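Local atomic coordinates of leucine aminopeptidase 1 (Caenorhabditis elegans, PDB entry 2HC9), a protein that uses two zinc ions per subunit to release N-terminal amino acids, preferably leucine, from peptides, and probably serves as a digestive enzyme. Residues 221-226 with 334-339; 215-220 with 231-236. The protein carries 1 engineered substitution. One frame throughout, in Å; residues are numbered along the deposited sequence.

Contact 1 of 2, residues 221-226 with 334-339; sequences YHVGKA and DAEGRL. With ZN (zinc ion), chain B; ZN (zinc ion), chain C; BCT (bicarbonate ion), chain D.
Val223 packs both of its methyls against the 334-339 segment: CG1 lies 3.6 Å from CG of Glu336, while CG2 meets CD1 of Leu339 at 3.8 Å. Val223 and Glu336 cross at about a right angle, valine's methyls giving an apolar surface to the aliphatic CB and CG of the glutamate. With CG held between the backbone N and the carbonyl carbon (chi1 89°) and the chain bent at chi2 (-68°), Glu336 carries its carboxylate away from Val223 to the metals. There Glu336 bridges the pair with one oxygen for each, its OE2 on one zinc ion at 2.0 Å and its OE1 on the other at 2.1 Å. This is the two-zinc centre of an M17 aminopeptidase. Asp334 grips the first zinc ion through carbonyl O and OD1, and a water spans the two ions. Asp257 joins both zinc sites, Lys252 and Asp275 the second. Bicarbonate sits near the N-terminal end of helix 337-350: Gly337 N bonds to O1, which a CB there would hit. NE of Arg338, a predicted active-site residue, reaches bicarbonate O3 at 2.8 Å; its backbone N bonds to the same oxygen, and NH2 to O2, nearly straight (171°). CB of Ala335 lies over one guanidinium face.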
ATOM      1  N   TYR A 221      11.344 -28.025  15.501  1.00 13.65           N
ATOM      2  CA  TYR A 221      10.765 -28.932  14.512  1.00 15.78           C
ATOM      3  C   TYR A 221       9.710 -28.242  13.654  1.00 19.61           C
ATOM      4  O   TYR A 221       9.747 -28.322  12.423  1.00 15.56           O
ATOM      5  CB  TYR A 221      10.134 -30.166  15.169  1.00 15.76           C
ATOM      6  CG  TYR A 221       9.535 -31.088  14.132  1.00 18.42           C
ATOM      7  CD1 TYR A 221       8.158 -31.048  13.834  1.00 17.02           C
ATOM      8  CD2 TYR A 221      10.342 -31.972  13.410  1.00 17.85           C
ATOM      9  CE1 TYR A 221       7.598 -31.912  12.871  1.00 16.12           C
ATOM     10  CE2 TYR A 221       9.794 -32.821  12.454  1.00 18.31           C
ATOM     11  CZ  TYR A 221       8.423 -32.777  12.183  1.00 20.22           C
ATOM     12  OH  TYR A 221       7.877 -33.609  11.223  1.00 19.97           O
ATOM     13  N   HIS A 222       8.729 -27.616  14.305  1.00 16.53           N
ATOM     14  CA  HIS A 222       7.615 -27.092  13.525  1.00 15.72           C
ATOM     15  C   HIS A 222       7.999 -25.921  12.624  1.00 14.68           C
ATOM     16  O   HIS A 222       7.500 -25.800  11.510  1.00 16.09           O
ATOM     17  CB  HIS A 222       6.371 -26.854  14.407  1.00 16.03           C
ATOM     18  CG  HIS A 222       5.778 -28.144  14.903  1.00 13.05           C
ATOM     19  ND1 HIS A 222       5.148 -29.045  14.066  1.00 13.65           N
ATOM     20  CD2 HIS A 222       5.776 -28.707  16.136  1.00 17.30           C
ATOM     21  CE1 HIS A 222       4.759 -30.098  14.772  1.00 17.17           C
ATOM     22  NE2 HIS A 222       5.142 -29.925  16.030  1.00 14.88           N
ATOM     23  N   VAL A 223       8.940 -25.095  13.076  1.00 15.20           N
ATOM     24  CA  VAL A 223       9.464 -24.040  12.205  1.00 15.39           C
ATOM     25  C   VAL A 223      10.146 -24.628  10.969  1.00 14.52           C
ATOM     26  O   VAL A 223       9.916 -24.163   9.841  1.00 16.57           O
ATOM     27  CB  VAL A 223      10.423 -23.077  12.979  1.00 14.48           C
ATOM     28  CG1 VAL A 223      11.197 -22.176  12.027  1.00 15.35           C
ATOM     29  CG2 VAL A 223       9.603 -22.230  13.993  1.00 15.42           C
ATOM     30  N   GLY A 224      11.009 -25.620  11.185  1.00 14.34           N
ATOM     31  CA  GLY A 224      11.881 -26.112  10.098  1.00 13.56           C
ATOM     32  C   GLY A 224      11.322 -27.231   9.222  1.00 14.31           C
ATOM     33  O   GLY A 224      11.986 -27.655   8.261  1.00 15.37           O
ATOM     34  N   LYS A 225      10.129 -27.731   9.560  1.00 17.37           N
ATOM     35  CA  LYS A 225       9.573 -28.952   8.914  1.00 15.41           C
ATOM     36  C   LYS A 225       9.254 -28.753   7.427  1.00 17.51           C
ATOM     37  O   LYS A 225       9.194 -29.724   6.678  1.00 18.88           O
ATOM     38  CB  LYS A 225       8.309 -29.457   9.632  1.00 17.28           C
ATOM     39  CG  LYS A 225       7.123 -28.455   9.661  1.00 16.69           C
ATOM     40  CD  LYS A 225       5.949 -28.984  10.528  1.00 17.31           C
ATOM     41  CE  LYS A 225       4.965 -27.853  10.849  1.00 13.61           C
ATOM     42  NZ  LYS A 225       3.761 -28.365  11.556  1.00 16.91           N
ATOM     43  N   ALA A 226       9.040 -27.504   7.007  1.00 14.86           N
ATOM     44  CA  ALA A 226       8.773 -27.234   5.590  1.00 15.88           C
ATOM     45  C   ALA A 226      10.036 -26.747   4.857  1.00 20.70           C
ATOM     46  O   ALA A 226       9.962 -26.218   3.752  1.00 20.25           O
ATOM     47  CB  ALA A 226       7.625 -26.228   5.450  1.00 15.84           C
ATOM     48  N   ASP A 334       6.540 -15.673  10.568  1.00 13.00           N
ATOM     49  CA  ASP A 334       7.831 -14.967  10.371  1.00 14.54           C
ATOM     50  C   ASP A 334       8.472 -14.583  11.722  1.00 15.51           C
ATOM     51  O   ASP A 334       9.602 -14.072  11.775  1.00 16.18           O
ATOM     52  CB  ASP A 334       7.576 -13.716   9.526  1.00 15.98           C
ATOM     53  CG  ASP A 334       8.834 -13.143   8.886  1.00 22.67           C
ATOM     54  OD1 ASP A 334       9.944 -13.721   8.993  1.00 14.93           O
ATOM     55  OD2 ASP A 334       8.704 -12.093   8.242  1.00 17.59           O
ATOM     56  N   ALA A 335       7.759 -14.819  12.819  1.00 14.10           N
ATOM     57  CA  ALA A 335       8.334 -14.628  14.159  1.00 12.79           C
ATOM     58  C   ALA A 335       8.835 -16.015  14.617  1.00 15.41           C
ATOM     59  O   ALA A 335       8.452 -16.541  15.702  1.00 16.25           O
ATOM     60  CB  ALA A 335       7.254 -14.057  15.116  1.00 13.77           C
ATOM     61  N   GLU A 336       9.686 -16.609  13.772  1.00 17.87           N
ATOM     62  CA  GLU A 336      10.084 -18.020  13.927  1.00 15.70           C
ATOM     63  C   GLU A 336      11.357 -18.193  14.763  1.00 16.93           C
ATOM     64  O   GLU A 336      11.544 -19.233  15.438  1.00 13.78           O
ATOM     65  CB  GLU A 336      10.208 -18.713  12.547  1.00 14.04           C
ATOM     66  CG  GLU A 336      11.615 -18.608  11.894  1.00 14.05           C
ATOM     67  CD  GLU A 336      11.949 -17.192  11.475  1.00 14.71           C
ATOM     68  OE1 GLU A 336      13.144 -16.819  11.470  1.00 17.02           O
ATOM     69  OE2 GLU A 336      11.022 -16.426  11.151  1.00 16.07           O
ATOM     70  N   GLY A 337      12.245 -17.199  14.719  1.00 13.54           N
ATOM     71  CA  GLY A 337      13.483 -17.261  15.505  1.00 14.60           C
ATOM     72  C   GLY A 337      13.214 -17.423  16.996  1.00 19.20           C
ATOM     73  O   GLY A 337      13.862 -18.209  17.678  1.00 15.91           O
ATOM     74  N   ARG A 338      12.221 -16.706  17.495  1.00 16.21           N
ATOM     75  CA  ARG A 338      11.935 -16.742  18.917  1.00 13.71           C
ATOM     76  C   ARG A 338      11.376 -18.113  19.344  1.00 14.79           C
ATOM     77  O   ARG A 338      11.627 -18.557  20.470  1.00 14.17           O
ATOM     78  CB  ARG A 338      10.990 -15.594  19.310  1.00 12.07           C
ATOM     79  CG  ARG A 338       9.573 -15.707  18.672  1.00 13.72           C
ATOM     80  CD  ARG A 338       8.814 -14.356  18.796  1.00 13.81           C
ATOM     81  NE  ARG A 338       9.327 -13.389  17.821  1.00 16.08           N
ATOM     82  CZ  ARG A 338       8.775 -12.192  17.610  1.00 15.96           C
ATOM     83  NH1 ARG A 338       7.675 -11.838  18.296  1.00 15.51           N
ATOM     84  NH2 ARG A 338       9.296 -11.374  16.697  1.00 12.92           N
ATOM     85  N   LEU A 339      10.669 -18.794  18.439  1.00 15.40           N
ATOM     86  CA  LEU A 339      10.154 -20.156  18.711  1.00 15.41           C
ATOM     87  C   LEU A 339      11.335 -21.118  18.855  1.00 14.92           C
ATOM     88  O   LEU A 339      11.416 -21.888  19.806  1.00 14.65           O
ATOM     89  CB  LEU A 339       9.262 -20.643  17.554  1.00 14.09           C
ATOM     90  CG  LEU A 339       7.922 -19.864  17.390  1.00 17.08           C
ATOM     91  CD1 LEU A 339       7.171 -20.352  16.156  1.00 15.40           C
ATOM     92  CD2 LEU A 339       7.045 -20.014  18.647  1.00 17.11           C
TER
HETATM   93 ZN    ZN B 701      11.160 -14.572  10.320  1.00 18.80          ZN
HETATM   94 ZN    ZN C 702      14.059 -15.006  11.153  1.00 18.97          ZN
HETATM   95  C   BCT D 801      11.739 -13.791  15.066  1.00 14.92           C
HETATM   96  O1  BCT D 801      12.377 -14.402  14.202  1.00 16.93           O
HETATM   97  O2  BCT D 801      11.649 -12.547  15.063  1.00 16.07           O
HETATM   98  O3  BCT D 801      11.112 -14.478  15.984  1.00 14.83           O
HETATM   99  O   HOH W   1      12.558 -13.579  11.400  1.00 14.92           O

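Contact 2 of 2, residues 215-220 with 231-236; sequences AGFGGI and PAFVVL
The first turn of helix 218-224 lies against the start of strand 232-238, with the CA atoms of Ile220 and Pro231 6.7 Å apart; Gly216, at positive phi in a Schellman motif, ends the preceding helix, and Phe217 is the N-cap residue of the next. Glycine suits that positive phi. From the helix side, CE1 of Phe217 comes over one face of the Phe233 ring toward its rim, 3.7 Å from CD2. The rings are inclined by 41°, their centroids 5.1 Å apart, an oblique pairing. Phe233 reaches out to this place because its CG is anti to the backbone N (chi1 -178°). Beside that ring the branched Ile220 spreads two ways: CD1 meets CD1 of Phe233 at 3.5 Å, whereas CG2 rests 3.8 Å from the carbonyl O of Ala232. Pro231 adds its CB against the carbonyl O of Ile220. Leu212 of helix 210-215 touches Phe217, Ile220, Pro231 and Phe233, and Tyr347 meets Phe233 edge-to-face. Since the side chains that meet are hydrocarbon throughout, the helix is held to the sheet here by shape and dispersion, while the backbone N of Ile220 is satisfied separately, by the side-chain OD2 of Asp343.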
ATOM      1  N   ALA A 215      11.591 -35.882  20.403  1.00 21.30           N
ATOM      2  CA  ALA A 215      12.227 -35.395  21.638  1.00 19.62           C
ATOM      3  C   ALA A 215      11.528 -34.178  22.266  1.00 21.85           C
ATOM      4  O   ALA A 215      11.926 -33.712  23.351  1.00 21.06           O
ATOM      5  CB  ALA A 215      13.727 -35.070  21.398  1.00 16.45           C
ATOM      6  N   GLY A 216      10.520 -33.652  21.579  1.00 21.20           N
ATOM      7  CA  GLY A 216       9.687 -32.593  22.121  1.00 21.09           C
ATOM      8  C   GLY A 216      10.136 -31.190  21.746  1.00 18.58           C
ATOM      9  O   GLY A 216       9.658 -30.235  22.337  1.00 16.58           O
ATOM     10  N   PHE A 217      11.058 -31.055  20.780  1.00 16.50           N
ATOM     11  CA  PHE A 217      11.521 -29.740  20.341  1.00 18.18           C
ATOM     12  C   PHE A 217      10.500 -29.134  19.362  1.00 17.46           C
ATOM     13  O   PHE A 217      10.796 -28.966  18.165  1.00 17.04           O
ATOM     14  CB  PHE A 217      12.879 -29.823  19.629  1.00 17.65           C
ATOM     15  CG  PHE A 217      14.050 -30.149  20.544  1.00 20.84           C
ATOM     16  CD1 PHE A 217      14.907 -29.144  20.976  1.00 18.42           C
ATOM     17  CD2 PHE A 217      14.336 -31.468  20.893  1.00 19.13           C
ATOM     18  CE1 PHE A 217      16.015 -29.451  21.783  1.00 21.05           C
ATOM     19  CE2 PHE A 217      15.429 -31.776  21.712  1.00 18.82           C
ATOM     20  CZ  PHE A 217      16.262 -30.769  22.155  1.00 16.74           C
ATOM     21  N   GLY A 218       9.324 -28.776  19.870  1.00 17.88           N
ATOM     22  CA  GLY A 218       8.240 -28.357  18.981  1.00 16.70           C
ATOM     23  C   GLY A 218       8.565 -27.082  18.216  1.00 15.20           C
ATOM     24  O   GLY A 218       8.182 -26.942  17.053  1.00 15.74           O
ATOM     25  N   GLY A 219       9.267 -26.145  18.864  1.00 15.76           N
ATOM     26  CA  GLY A 219       9.648 -24.905  18.198  1.00 17.27           C
ATOM     27  C   GLY A 219      10.577 -25.174  17.032  1.00 19.13           C
ATOM     28  O   GLY A 219      10.304 -24.743  15.914  1.00 14.25           O
ATOM     29  N   ILE A 220      11.681 -25.873  17.294  1.00 15.03           N
ATOM     30  CA  ILE A 220      12.685 -26.120  16.242  1.00 12.94           C
ATOM     31  C   ILE A 220      12.059 -26.967  15.124  1.00 15.56           C
ATOM     32  O   ILE A 220      12.207 -26.645  13.949  1.00 14.97           O
ATOM     33  CB  ILE A 220      13.935 -26.816  16.803  1.00 15.29           C
ATOM     34  CG1 ILE A 220      14.453 -25.999  18.003  1.00 12.89           C
ATOM     35  CG2 ILE A 220      15.012 -26.941  15.709  1.00 17.52           C
ATOM     36  CD1 ILE A 220      15.866 -26.465  18.504  1.00 13.80           C
ATOM     37  N   PRO A 231      15.249 -29.725   9.882  1.00 15.70           N
ATOM     38  CA  PRO A 231      15.695 -28.915  11.006  1.00 15.23           C
ATOM     39  C   PRO A 231      16.718 -29.707  11.856  1.00 18.06           C
ATOM     40  O   PRO A 231      16.722 -30.942  11.815  1.00 17.27           O
ATOM     41  CB  PRO A 231      14.378 -28.667  11.807  1.00 15.26           C
ATOM     42  CG  PRO A 231      13.482 -29.851  11.437  1.00 16.40           C
ATOM     43  CD  PRO A 231      13.810 -30.085   9.969  1.00 16.62           C
ATOM     44  N   ALA A 232      17.554 -29.006  12.620  1.00 15.61           N
ATOM     45  CA  ALA A 232      18.515 -29.656  13.517  1.00 15.03           C
ATOM     46  C   ALA A 232      18.763 -28.784  14.708  1.00 15.97           C
ATOM     47  O   ALA A 232      18.642 -27.555  14.643  1.00 18.23           O
ATOM     48  CB  ALA A 232      19.854 -29.923  12.796  1.00 17.60           C
ATOM     49  N   PHE A 233      19.128 -29.434  15.803  1.00 15.81           N
ATOM     50  CA  PHE A 233      19.667 -28.766  16.966  1.00 14.20           C
ATOM     51  C   PHE A 233      21.052 -29.377  17.234  1.00 16.39           C
ATOM     52  O   PHE A 233      21.191 -30.605  17.342  1.00 16.84           O
ATOM     53  CB  PHE A 233      18.744 -29.052  18.145  1.00 15.00           C
ATOM     54  CG  PHE A 233      19.158 -28.383  19.438  1.00 13.39           C
ATOM     55  CD1 PHE A 233      19.185 -26.991  19.553  1.00 16.61           C
ATOM     56  CD2 PHE A 233      19.458 -29.150  20.550  1.00 16.13           C
ATOM     57  CE1 PHE A 233      19.492 -26.358  20.756  1.00 16.73           C
ATOM     58  CE2 PHE A 233      19.776 -28.541  21.764  1.00 16.10           C
ATOM     59  CZ  PHE A 233      19.812 -27.146  21.877  1.00 17.41           C
ATOM     60  N   VAL A 234      22.063 -28.521  17.282  1.00 14.56           N
ATOM     61  CA  VAL A 234      23.444 -28.985  17.470  1.00 16.05           C
ATOM     62  C   VAL A 234      23.979 -28.403  18.759  1.00 16.69           C
ATOM     63  O   VAL A 234      23.900 -27.184  18.977  1.00 18.64           O
ATOM     64  CB  VAL A 234      24.339 -28.518  16.301  1.00 16.39           C
ATOM     65  CG1 VAL A 234      25.837 -28.868  16.561  1.00 17.64           C
ATOM     66  CG2 VAL A 234      23.836 -29.139  14.979  1.00 17.63           C
ATOM     67  N   VAL A 235      24.558 -29.257  19.602  1.00 17.97           N
ATOM     68  CA  VAL A 235      25.194 -28.783  20.840  1.00 15.00           C
ATOM     69  C   VAL A 235      26.680 -29.147  20.758  1.00 15.89           C
ATOM     70  O   VAL A 235      26.998 -30.316  20.539  1.00 16.64           O
ATOM     71  CB  VAL A 235      24.578 -29.463  22.090  1.00 19.58           C
ATOM     72  CG1 VAL A 235      25.202 -28.890  23.382  1.00 15.52           C
ATOM     73  CG2 VAL A 235      23.054 -29.269  22.100  1.00 19.32           C
ATOM     74  N   LEU A 236      27.555 -28.165  20.950  1.00 16.59           N
ATOM     75  CA  LEU A 236      28.979 -28.446  21.196  1.00 16.82           C
ATOM     76  C   LEU A 236      29.224 -28.140  22.655  1.00 18.06           C
ATOM     77  O   LEU A 236      28.980 -27.017  23.095  1.00 16.32           O
ATOM     78  CB  LEU A 236      29.864 -27.533  20.344  1.00 16.26           C
ATOM     79  CG  LEU A 236      29.459 -27.444  18.861  1.00 15.18           C
ATOM     80  CD1 LEU A 236      30.444 -26.529  18.133  1.00 16.98           C
ATOM     81  CD2 LEU A 236      29.399 -28.858  18.221  1.00 18.29           C
TER

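Contacts 1 and 2 lie 11 Å apart, centre to centre, within the catalytic domain, and share helix 218-224. Along the chain their segments alternate: 215-220, 221-226, 231-236, then 334-339. The start of the helix faces strand 232-238 of the mixed sheet, and its later part faces the zinc-binding loop and the N-terminal end of helix 337-350. Strand 297-307, the antiparallel neighbour of 232-238, touches both contacts through Val305. The contacts also meet directly, where the carbonyl O of Gly224 lies 3.5 Å from CD of Pro231. One short helix thus joins the hydrophobic packing on the sheet to the second shell of the two-zinc centre.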